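Local coordinates for protein 2-hydroxyethylphosphonate dioxygenase (Streptomyces viridochromogenes, PDB 4YAR) that uses a non-heme iron(II) centre and O2 to convert 2-hydroxyethylphosphonate to hydroxymethylphosphonate and formate during bialaphos biosynthesis, at residues N137-W147 with W156-G164; F317-M325 with S337-A348. The protein carries 1 engineered substitution. One frame throughout, in Å; residues are numbered along the deposited sequence.

Contact 1: N137-W147 with W156-G164; sequences NLGPGDINGRW and WRVLHANHG. With CD (cadmium ion), chain H.
Asn137 and Leu159 meet at the tightly packed centre of this contact, an antiparallel beta hairpin (143-146 with 156-159) with the end of strand 133-140 folded beside it. The carbonyl oxygen of Leu159 is gripped twice: Asn137 ND2 reaches Leu159 O at 2.9 Å from one face of the carbonyl plane, and Ile143 N from the other. The amide's rotation is fixed by its remaining bonds, for Asn137 ND2 also donates to Gly141 O while Asn137 OD1 closes an Asx turn on Gly139 N. Alongside, Ile143 CG1 packs 3.7 Å from Leu159 CB. Farther along, Asn144 CB sits over one face of the Trp156 six-membered ring in a CH-pi contact, and Arg146 CB meets the edge of the same ring, which the first torsion of Trp156 (177°, CG trans to the backbone N) carries back across the hairpin.

The looser side lies beyond the strands, where Pro140 and His163 are exposed and a cadmium ion joins the segments. Both Asp142 carboxylate oxygens, His160 ND1 and His163 NE2 bind it, the last at 2.2 Å, with a water; two further ligand atoms come from outside the two segments. Asp142 OD1 also accepts from Ala161 N on its anti side (3.0 Å), which, with the two-oxygen grip on the metal, helps fix the carboxylate's rotation. A second water bridges Pro140 O, Asn162 O and His163 ND1.

Strand 183-186 flanks 143-146 on the side away from 156-159, Ile143 rests on strand 192-198, His160 touches helix 307-312, and the indole of Trp147 donates to Tyr174 and meets the ring of the engineered His176.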
loop_
_atom_site.group_PDB
_atom_site.type_symbol
_atom_site.label_atom_id
_atom_site.label_comp_id
_atom_site.label_asym_id
_atom_site.label_seq_id
_atom_site.Cartn_x
_atom_site.Cartn_y
_atom_site.Cartn_z
ATOM N N ASN A 137 -15.410 8.088 8.413
ATOM C CA ASN A 137 -16.283 8.175 9.578
ATOM C C ASN A 137 -17.349 7.082 9.523
ATOM O O ASN A 137 -18.184 7.008 8.616
ATOM C CB ASN A 137 -16.913 9.546 9.728
ATOM C CG ASN A 137 -17.660 9.736 11.075
ATOM O OD1 ASN A 137 -17.752 8.826 11.951
ATOM N ND2 ASN A 137 -18.158 10.956 11.279
ATOM N N LEU A 138 -17.340 6.204 10.491
ATOM C CA LEU A 138 -18.383 5.156 10.585
ATOM C C LEU A 138 -19.696 5.674 11.250
ATOM O O LEU A 138 -20.778 5.037 11.205
ATOM C CB LEU A 138 -17.866 3.991 11.457
ATOM C CG LEU A 138 -16.718 3.113 10.949
ATOM C CD1 LEU A 138 -16.245 1.955 11.844
ATOM C CD2 LEU A 138 -16.993 2.681 9.516
ATOM N N GLY A 139 -19.631 6.815 11.845
ATOM C CA GLY A 139 -20.749 7.321 12.649
ATOM C C GLY A 139 -20.944 6.712 14.044
ATOM O O GLY A 139 -20.139 5.962 14.494
ATOM N N PRO A 140 -22.097 6.952 14.677
ATOM C CA PRO A 140 -23.218 7.672 14.096
ATOM C C PRO A 140 -23.074 9.193 14.113
ATOM O O PRO A 140 -23.903 9.870 13.468
ATOM C CB PRO A 140 -24.397 7.313 15.018
ATOM C CG PRO A 140 -23.740 6.992 16.337
ATOM C CD PRO A 140 -22.448 6.308 15.958
ATOM N N GLY A 141 -22.085 9.701 14.825
ATOM C CA GLY A 141 -21.915 11.151 15.031
ATOM C C GLY A 141 -20.851 11.790 14.132
ATOM O O GLY A 141 -19.899 11.104 13.701
ATOM N N ASP A 142 -21.059 13.062 13.819
ATOM C CA ASP A 142 -20.048 13.924 13.154
ATOM C C ASP A 142 -18.848 14.067 14.069
ATOM O O ASP A 142 -18.991 14.091 15.316
ATOM C CB ASP A 142 -20.621 15.302 12.884
ATOM C CG ASP A 142 -21.787 15.354 11.883
ATOM O OD1 ASP A 142 -22.120 14.444 11.087
ATOM O OD2 ASP A 142 -22.455 16.400 11.925
ATOM N N ILE A 143 -17.654 14.146 13.477
ATOM C CA ILE A 143 -16.437 14.420 14.216
ATOM C C ILE A 143 -15.708 15.582 13.620
ATOM O O ILE A 143 -15.943 15.963 12.465
ATOM C CB ILE A 143 -15.524 13.217 14.261
ATOM C CG1 ILE A 143 -15.043 12.902 12.854
ATOM C CG2 ILE A 143 -16.275 12.040 14.869
ATOM C CD1 ILE A 143 -14.112 11.712 12.697
ATOM N N ASN A 144 -14.903 16.204 14.457
ATOM C CA ASN A 144 -13.967 17.202 13.966
ATOM C C ASN A 144 -12.667 16.543 13.607
ATOM O O ASN A 144 -12.124 15.794 14.417
ATOM C CB ASN A 144 -13.638 18.229 15.047
ATOM C CG ASN A 144 -14.849 19.043 15.535
ATOM O OD1 ASN A 144 -15.166 19.025 16.707
ATOM N ND2 ASN A 144 -15.488 19.753 14.666
ATOM N N GLY A 145 -12.134 16.891 12.432
ATOM C CA GLY A 145 -10.787 16.584 12.061
ATOM C C GLY A 145 -9.874 17.779 12.246
ATOM O O GLY A 145 -10.256 18.912 11.896
ATOM N N ARG A 146 -8.719 17.526 12.839
ATOM C CA ARG A 146 -7.658 18.548 13.061
ATOM C C ARG A 146 -6.348 18.146 12.409
ATOM O O ARG A 146 -5.857 17.015 12.634
ATOM C CB ARG A 146 -7.433 18.794 14.555
ATOM C CG ARG A 146 -6.575 19.998 14.904
ATOM C CD ARG A 146 -6.298 20.075 16.398
ATOM N NE ARG A 146 -5.379 21.177 16.716
ATOM C CZ ARG A 146 -4.876 21.413 17.914
ATOM N NH1 ARG A 146 -5.173 20.604 18.944
ATOM N NH2 ARG A 146 -4.065 22.466 18.079
ATOM N N TRP A 147 -5.769 19.076 11.623
ATOM C CA TRP A 147 -4.513 18.843 10.859
ATOM C C TRP A 147 -3.436 19.915 11.045
ATOM O O TRP A 147 -2.542 19.999 10.221
ATOM C CB TRP A 147 -4.776 18.712 9.330
ATOM C CG TRP A 147 -5.702 17.657 9.125
ATOM C CD1 TRP A 147 -5.450 16.302 9.292
ATOM C CD2 TRP A 147 -7.117 17.782 8.978
ATOM N NE1 TRP A 147 -6.632 15.596 9.179
ATOM C CE2 TRP A 147 -7.664 16.481 9.015
ATOM C CE3 TRP A 147 -7.980 18.866 8.811
ATOM C CZ2 TRP A 147 -9.034 16.242 8.850
ATOM C CZ3 TRP A 147 -9.304 18.619 8.619
ATOM C CH2 TRP A 147 -9.831 17.319 8.645
ATOM N N TRP A 156 -9.076 22.361 10.179
ATOM C CA TRP A 156 -10.124 21.988 11.139
ATOM C C TRP A 156 -11.353 21.882 10.276
ATOM O O TRP A 156 -11.768 22.867 9.637
ATOM C CB TRP A 156 -10.256 23.081 12.198
ATOM C CG TRP A 156 -11.319 22.940 13.228
ATOM C CD1 TRP A 156 -12.423 23.687 13.334
ATOM C CD2 TRP A 156 -11.291 22.096 14.369
ATOM N NE1 TRP A 156 -13.112 23.367 14.431
ATOM C CE2 TRP A 156 -12.445 22.381 15.105
ATOM C CE3 TRP A 156 -10.431 21.116 14.813
ATOM C CZ2 TRP A 156 -12.785 21.703 16.235
ATOM C CZ3 TRP A 156 -10.743 20.459 15.985
ATOM C CH2 TRP A 156 -11.927 20.778 16.695
ATOM N N ARG A 157 -11.906 20.669 10.145
ATOM C CA ARG A 157 -13.073 20.475 9.290
ATOM C C ARG A 157 -13.863 19.299 9.815
ATOM O O ARG A 157 -13.251 18.332 10.400
ATOM C CB ARG A 157 -12.673 20.169 7.855
ATOM C CG ARG A 157 -13.858 20.262 6.899
ATOM C CD ARG A 157 -13.618 19.741 5.509
ATOM N NE ARG A 157 -12.602 20.524 4.824
ATOM C CZ ARG A 157 -12.501 20.623 3.488
ATOM N NH1 ARG A 157 -13.372 19.997 2.672
ATOM N NH2 ARG A 157 -11.511 21.357 2.979
ATOM N N VAL A 158 -15.179 19.385 9.686
ATOM C CA VAL A 158 -16.072 18.308 10.137
ATOM C C VAL A 158 -16.117 17.137 9.107
ATOM O O VAL A 158 -16.522 17.298 7.919
ATOM C CB VAL A 158 -17.482 18.813 10.440
ATOM C CG1 VAL A 158 -18.460 17.672 10.738
ATOM C CG2 VAL A 158 -17.474 19.767 11.597
ATOM N N LEU A 159 -15.778 15.954 9.592
ATOM C CA LEU A 159 -16.055 14.738 8.865
ATOM C C LEU A 159 -17.416 14.218 9.295
ATOM O O LEU A 159 -17.571 13.687 10.399
ATOM C CB LEU A 159 -15.026 13.685 9.238
ATOM C CG LEU A 159 -13.743 13.499 8.515
ATOM C CD1 LEU A 159 -12.657 14.157 9.370
ATOM C CD2 LEU A 159 -13.537 12.004 8.418
ATOM N N HIS A 160 -18.383 14.378 8.421
ATOM C CA HIS A 160 -19.763 14.094 8.721
ATOM C C HIS A 160 -19.973 12.581 8.716
ATOM O O HIS A 160 -19.296 11.836 8.011
ATOM C CB HIS A 160 -20.675 14.746 7.684
ATOM C CG HIS A 160 -20.856 16.221 7.884
ATOM N ND1 HIS A 160 -21.832 16.757 8.702
ATOM C CD2 HIS A 160 -20.072 17.258 7.504
ATOM C CE1 HIS A 160 -21.682 18.075 8.748
ATOM N NE2 HIS A 160 -20.620 18.401 8.037
ATOM N N ALA A 161 -20.937 12.161 9.497
ATOM C CA ALA A 161 -21.511 10.859 9.422
ATOM C C ALA A 161 -22.791 10.979 8.659
ATOM O O ALA A 161 -23.448 11.965 8.732
ATOM C CB ALA A 161 -21.825 10.334 10.812
ATOM N N ASN A 162 -23.176 9.906 7.988
ATOM C CA ASN A 162 -24.452 9.867 7.258
ATOM C C ASN A 162 -25.593 9.741 8.290
ATOM O O ASN A 162 -25.611 8.760 9.041
ATOM C CB ASN A 162 -24.462 8.705 6.330
ATOM C CG ASN A 162 -25.645 8.701 5.398
ATOM O OD1 ASN A 162 -26.537 9.483 5.546
ATOM N ND2 ASN A 162 -25.676 7.752 4.481
ATOM N N HIS A 163 -26.512 10.734 8.294
ATOM C CA HIS A 163 -27.677 10.685 9.162
ATOM C C HIS A 163 -28.935 10.127 8.440
ATOM O O HIS A 163 -29.996 9.957 9.077
ATOM C CB HIS A 163 -27.985 12.038 9.752
ATOM C CG HIS A 163 -26.772 12.810 10.155
ATOM N ND1 HIS A 163 -25.911 12.387 11.151
ATOM C CD2 HIS A 163 -26.300 13.992 9.707
ATOM C CE1 HIS A 163 -24.934 13.280 11.272
ATOM N NE2 HIS A 163 -25.174 14.281 10.416
ATOM N N GLY A 164 -28.839 9.929 7.126
ATOM C CA GLY A 164 -30.020 9.694 6.266
ATOM C C GLY A 164 -30.210 8.238 6.081
ATOM O O GLY A 164 -29.778 7.452 6.874
HETATM CD CD CD H . -23.630 15.781 9.873
HETATM O O HOH W 1 -25.987 9.474 12.036
HETATM O O HOH W 2 -24.086 14.559 7.624
#

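Contact 2: F317-M325 with S337-A348; sequences FGTYEAASM and SFLRVDADGRGA
Glu321 and Arg340 face each other in an antiparallel beta hairpin, strands 320-324 and 335-343 of the larger antiparallel sheet. Backbone hydrogen bonds come in two reciprocal pairs: Glu321 with Arg340, where Arg340 N lies 2.8 Å from Glu321 O, and Ala323 with Phe338. Between them, the CA of Leu339 and of Ala322 make CA-H...O contacts with Glu321 O and Phe338 O.

The one salt bridge across the segments lies on the face that carries Glu321 and Arg340. The extended Glu321 and the Arg340 chain, bent at its third torsion, run side by side in the same direction, and Glu321 OE2 forms a long salt bridge of 3.5 Å to Arg340 NH1, with the carboxylate and guanidinium planes 64° apart.

Apolar contacts occupy both faces. Met325 crosses the Phe338 side chain at about a right angle and lays its methyl CE over one ring face, 4.1 Å from the centroid; SD stands farther above the same ring in a Met-aromatic contact. The Phe338 side chain also touches Val136 of strand 133-140 and Leu403 of strand 400-407. On the face opposite Glu321, Ala322 CB touches Leu339 CD2 (3.7 Å). Tyr320 and Val341 lie side by side, pointing the same way, with CD1 approaching CG2.

Polar side-chain bonds tie the far end, where a type II' turn spans Phe317 to Tyr320. Tyr320 OH donates to Ala348 O in the carbonyl plane and is also bonded to Trp396 N. A water links Thr319 O to Asp342 N. With a first torsion of 53°, Thr319 turns its hydroxyl inward, and Ala348 N donates to Thr319 OG1 at 2.9 Å, nearly straight at 169°.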
loop_
_atom_site.group_PDB
_atom_site.type_symbol
_atom_site.label_atom_id
_atom_site.label_comp_id
_atom_site.label_asym_id
_atom_site.label_seq_id
_atom_site.Cartn_x
_atom_site.Cartn_y
_atom_site.Cartn_z
ATOM N N PHE A 317 -21.526 -3.284 -9.447
ATOM C CA PHE A 317 -20.257 -3.964 -9.642
ATOM C C PHE A 317 -20.494 -5.453 -9.479
ATOM O O PHE A 317 -20.507 -6.010 -8.372
ATOM C CB PHE A 317 -19.191 -3.426 -8.665
ATOM C CG PHE A 317 -17.845 -4.056 -8.869
ATOM C CD1 PHE A 317 -17.186 -3.910 -10.076
ATOM C CD2 PHE A 317 -17.260 -4.793 -7.876
ATOM C CE1 PHE A 317 -15.977 -4.519 -10.315
ATOM C CE2 PHE A 317 -16.022 -5.391 -8.101
ATOM C CZ PHE A 317 -15.420 -5.283 -9.299
ATOM N N GLY A 318 -20.689 -6.156 -10.609
ATOM C CA GLY A 318 -21.123 -7.560 -10.576
ATOM C C GLY A 318 -22.422 -7.718 -9.785
ATOM O O GLY A 318 -23.388 -7.059 -10.046
ATOM N N THR A 319 -22.372 -8.530 -8.741
ATOM C CA THR A 319 -23.517 -8.717 -7.847
ATOM C C THR A 319 -23.606 -7.728 -6.719
ATOM O O THR A 319 -24.548 -7.799 -5.934
ATOM C CB THR A 319 -23.509 -10.094 -7.211
ATOM O OG1 THR A 319 -22.226 -10.327 -6.579
ATOM C CG2 THR A 319 -23.809 -11.134 -8.316
ATOM N N TYR A 320 -22.637 -6.818 -6.632
ATOM C CA TYR A 320 -22.604 -5.846 -5.543
ATOM C C TYR A 320 -23.084 -4.497 -5.985
ATOM O O TYR A 320 -23.141 -4.250 -7.154
ATOM C CB TYR A 320 -21.148 -5.759 -4.985
ATOM C CG TYR A 320 -20.540 -7.119 -4.749
ATOM C CD1 TYR A 320 -20.913 -7.872 -3.653
ATOM C CD2 TYR A 320 -19.625 -7.675 -5.640
ATOM C CE1 TYR A 320 -20.398 -9.108 -3.442
ATOM C CE2 TYR A 320 -19.100 -8.948 -5.439
ATOM C CZ TYR A 320 -19.492 -9.654 -4.331
ATOM O OH TYR A 320 -19.015 -10.904 -4.016
ATOM N N GLU A 321 -23.481 -3.629 -5.031
ATOM C CA GLU A 321 -23.540 -2.188 -5.263
ATOM C C GLU A 321 -22.302 -1.536 -4.602
ATOM O O GLU A 321 -21.940 -1.914 -3.519
ATOM C CB GLU A 321 -24.862 -1.580 -4.813
ATOM C CG GLU A 321 -25.202 -0.262 -5.542
ATOM C CD GLU A 321 -26.461 0.457 -5.049
ATOM O OE1 GLU A 321 -26.718 1.581 -5.503
ATOM O OE2 GLU A 321 -27.203 -0.087 -4.221
ATOM N N ALA A 322 -21.637 -0.656 -5.333
ATOM C CA ALA A 322 -20.343 -0.078 -4.841
ATOM C C ALA A 322 -20.432 1.409 -4.785
ATOM O O ALA A 322 -21.065 2.028 -5.607
ATOM C CB ALA A 322 -19.185 -0.549 -5.716
ATOM N N ALA A 323 -19.774 2.041 -3.793
ATOM C CA ALA A 323 -19.613 3.464 -3.819
ATOM C C ALA A 323 -18.155 3.774 -3.384
ATOM O O ALA A 323 -17.560 3.020 -2.599
ATOM C CB ALA A 323 -20.560 4.086 -2.810
ATOM N N SER A 324 -17.630 4.866 -3.906
ATOM C CA SER A 324 -16.247 5.240 -3.665
ATOM C C SER A 324 -15.976 5.961 -2.401
ATOM O O SER A 324 -16.699 6.858 -2.023
ATOM C CB SER A 324 -15.747 6.142 -4.807
ATOM O OG SER A 324 -15.960 5.533 -6.091
ATOM N N MET A 325 -14.887 5.569 -1.744
ATOM C CA MET A 325 -14.302 6.388 -0.695
ATOM C C MET A 325 -13.282 7.280 -1.351
ATOM O O MET A 325 -13.088 7.215 -2.590
ATOM C CB MET A 325 -13.603 5.577 0.399
ATOM C CG MET A 325 -14.466 4.594 1.047
ATOM S SD MET A 325 -13.515 3.893 2.425
ATOM C CE MET A 325 -14.761 2.615 2.873
ATOM N N SER A 337 -13.556 1.352 -0.809
ATOM C CA SER A 337 -14.926 1.294 -1.388
ATOM C C SER A 337 -15.934 0.847 -0.316
ATOM O O SER A 337 -15.578 0.095 0.583
ATOM C CB SER A 337 -14.964 0.277 -2.566
ATOM O OG SER A 337 -13.999 0.606 -3.567
ATOM N N PHE A 338 -17.155 1.351 -0.405
ATOM C CA PHE A 338 -18.309 0.795 0.343
ATOM C C PHE A 338 -18.968 -0.232 -0.574
ATOM O O PHE A 338 -19.198 0.074 -1.753
ATOM C CB PHE A 338 -19.329 1.843 0.704
ATOM C CG PHE A 338 -18.825 3.050 1.440
ATOM C CD1 PHE A 338 -18.758 3.070 2.843
ATOM C CD2 PHE A 338 -18.520 4.213 0.765
ATOM C CE1 PHE A 338 -18.315 4.217 3.508
ATOM C CE2 PHE A 338 -18.181 5.411 1.454
ATOM C CZ PHE A 338 -18.014 5.361 2.832
ATOM N N LEU A 339 -19.229 -1.416 -0.065
ATOM C CA LEU A 339 -19.922 -2.488 -0.821
ATOM C C LEU A 339 -21.225 -2.967 -0.144
ATOM O O LEU A 339 -21.231 -3.422 0.980
ATOM C CB LEU A 339 -19.063 -3.686 -1.033
ATOM C CG LEU A 339 -17.775 -3.577 -1.817
ATOM C CD1 LEU A 339 -17.166 -4.936 -1.960
ATOM C CD2 LEU A 339 -18.057 -3.007 -3.227
ATOM N N ARG A 340 -22.305 -2.874 -0.890
ATOM C CA ARG A 340 -23.585 -3.487 -0.501
ATOM C C ARG A 340 -23.738 -4.900 -1.112
ATOM O O ARG A 340 -23.576 -5.054 -2.307
ATOM C CB ARG A 340 -24.678 -2.542 -0.983
ATOM C CG ARG A 340 -25.951 -2.564 -0.201
ATOM C CD ARG A 340 -27.003 -1.782 -0.944
ATOM N NE ARG A 340 -27.839 -1.034 -0.024
ATOM C CZ ARG A 340 -28.998 -0.449 -0.351
ATOM N NH1 ARG A 340 -29.467 -0.518 -1.601
ATOM N NH2 ARG A 340 -29.689 0.215 0.580
ATOM N N VAL A 341 -24.017 -5.913 -0.269
ATOM C CA VAL A 341 -24.170 -7.286 -0.680
ATOM C C VAL A 341 -25.678 -7.616 -0.534
ATOM O O VAL A 341 -26.281 -7.254 0.459
ATOM C CB VAL A 341 -23.324 -8.226 0.262
ATOM C CG1 VAL A 341 -23.386 -9.656 -0.208
ATOM C CG2 VAL A 341 -21.883 -7.735 0.333
ATOM N N ASP A 342 -26.228 -8.322 -1.487
ATOM C CA ASP A 342 -27.667 -8.652 -1.441
ATOM C C ASP A 342 -28.045 -9.924 -2.189
ATOM O O ASP A 342 -28.766 -9.831 -3.166
ATOM C CB ASP A 342 -28.477 -7.457 -2.025
ATOM C CG ASP A 342 -28.264 -7.243 -3.574
ATOM O OD1 ASP A 342 -27.272 -7.723 -4.183
ATOM O OD2 ASP A 342 -29.124 -6.558 -4.191
ATOM N N ALA A 343 -27.581 -11.090 -1.735
ATOM C CA ALA A 343 -28.003 -12.397 -2.299
ATOM C C ALA A 343 -27.404 -13.639 -1.550
ATOM O O ALA A 343 -26.319 -13.553 -0.965
ATOM C CB ALA A 343 -27.692 -12.462 -3.804
ATOM N N ASP A 344 -28.108 -14.781 -1.619
ATOM C CA ASP A 344 -27.750 -16.024 -0.881
ATOM C C ASP A 344 -26.678 -16.921 -1.553
ATOM O O ASP A 344 -26.001 -17.694 -0.886
ATOM C CB ASP A 344 -29.020 -16.858 -0.642
ATOM C CG ASP A 344 -28.928 -17.782 0.596
ATOM O OD1 ASP A 344 -27.808 -18.177 1.029
ATOM O OD2 ASP A 344 -30.014 -18.129 1.135
ATOM N N GLY A 345 -26.547 -16.849 -2.870
ATOM C CA GLY A 345 -25.458 -17.537 -3.565
ATOM C C GLY A 345 -25.039 -16.735 -4.783
ATOM O O GLY A 345 -25.373 -15.549 -4.900
ATOM N N ARG A 346 -24.289 -17.375 -5.684
ATOM C CA ARG A 346 -24.001 -16.813 -7.007
ATOM C C ARG A 346 -23.215 -15.490 -6.944
ATOM O O ARG A 346 -23.383 -14.623 -7.819
ATOM C CB ARG A 346 -25.332 -16.618 -7.775
ATOM C CG ARG A 346 -25.256 -16.521 -9.301
ATOM C CD ARG A 346 -24.731 -17.795 -9.952
ATOM N NE ARG A 346 -25.423 -19.009 -9.495
ATOM C CZ ARG A 346 -24.943 -20.251 -9.614
ATOM N NH1 ARG A 346 -23.752 -20.462 -10.164
ATOM N NH2 ARG A 346 -25.656 -21.283 -9.166
ATOM N N GLY A 347 -22.352 -15.342 -5.935
ATOM C CA GLY A 347 -21.611 -14.073 -5.728
ATOM C C GLY A 347 -20.599 -13.799 -6.838
ATOM O O GLY A 347 -19.906 -14.730 -7.275
ATOM N N ALA A 348 -20.517 -12.554 -7.330
ATOM C CA ALA A 348 -19.567 -12.227 -8.431
ATOM C C ALA A 348 -18.225 -12.487 -7.793
ATOM O O ALA A 348 -18.022 -12.167 -6.541
ATOM C CB ALA A 348 -19.675 -10.770 -8.933
HETATM O O HOH W 3 -24.633 -9.035 -3.563
#

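In the fold
Both contacts are antiparallel hairpins, formed one after the other along the chain, but they belong to different sheets: 143-146 and 156-159 to a three-stranded one, 320-324 and 335-343 to a seven-stranded one. Their centres lie 25 Å apart and their nearest atoms about 6 Å, without touching. Strand 133-140 links them: its end belongs to contact 1, while its earlier residues Ile134 and Val136 pack on Met325 and Phe338 of contact 2. Contact 1 stands nearer the iron site, where His129 and His182 bind cadmium in this crystal; the Trp147 side chain is about 4 Å from that of His182 and about 9 Å from a cadmium ion other than the one in contact 1. In contact 2, Met325 lies about 11 Å from substrate-binding Ser196, side chain to side chain.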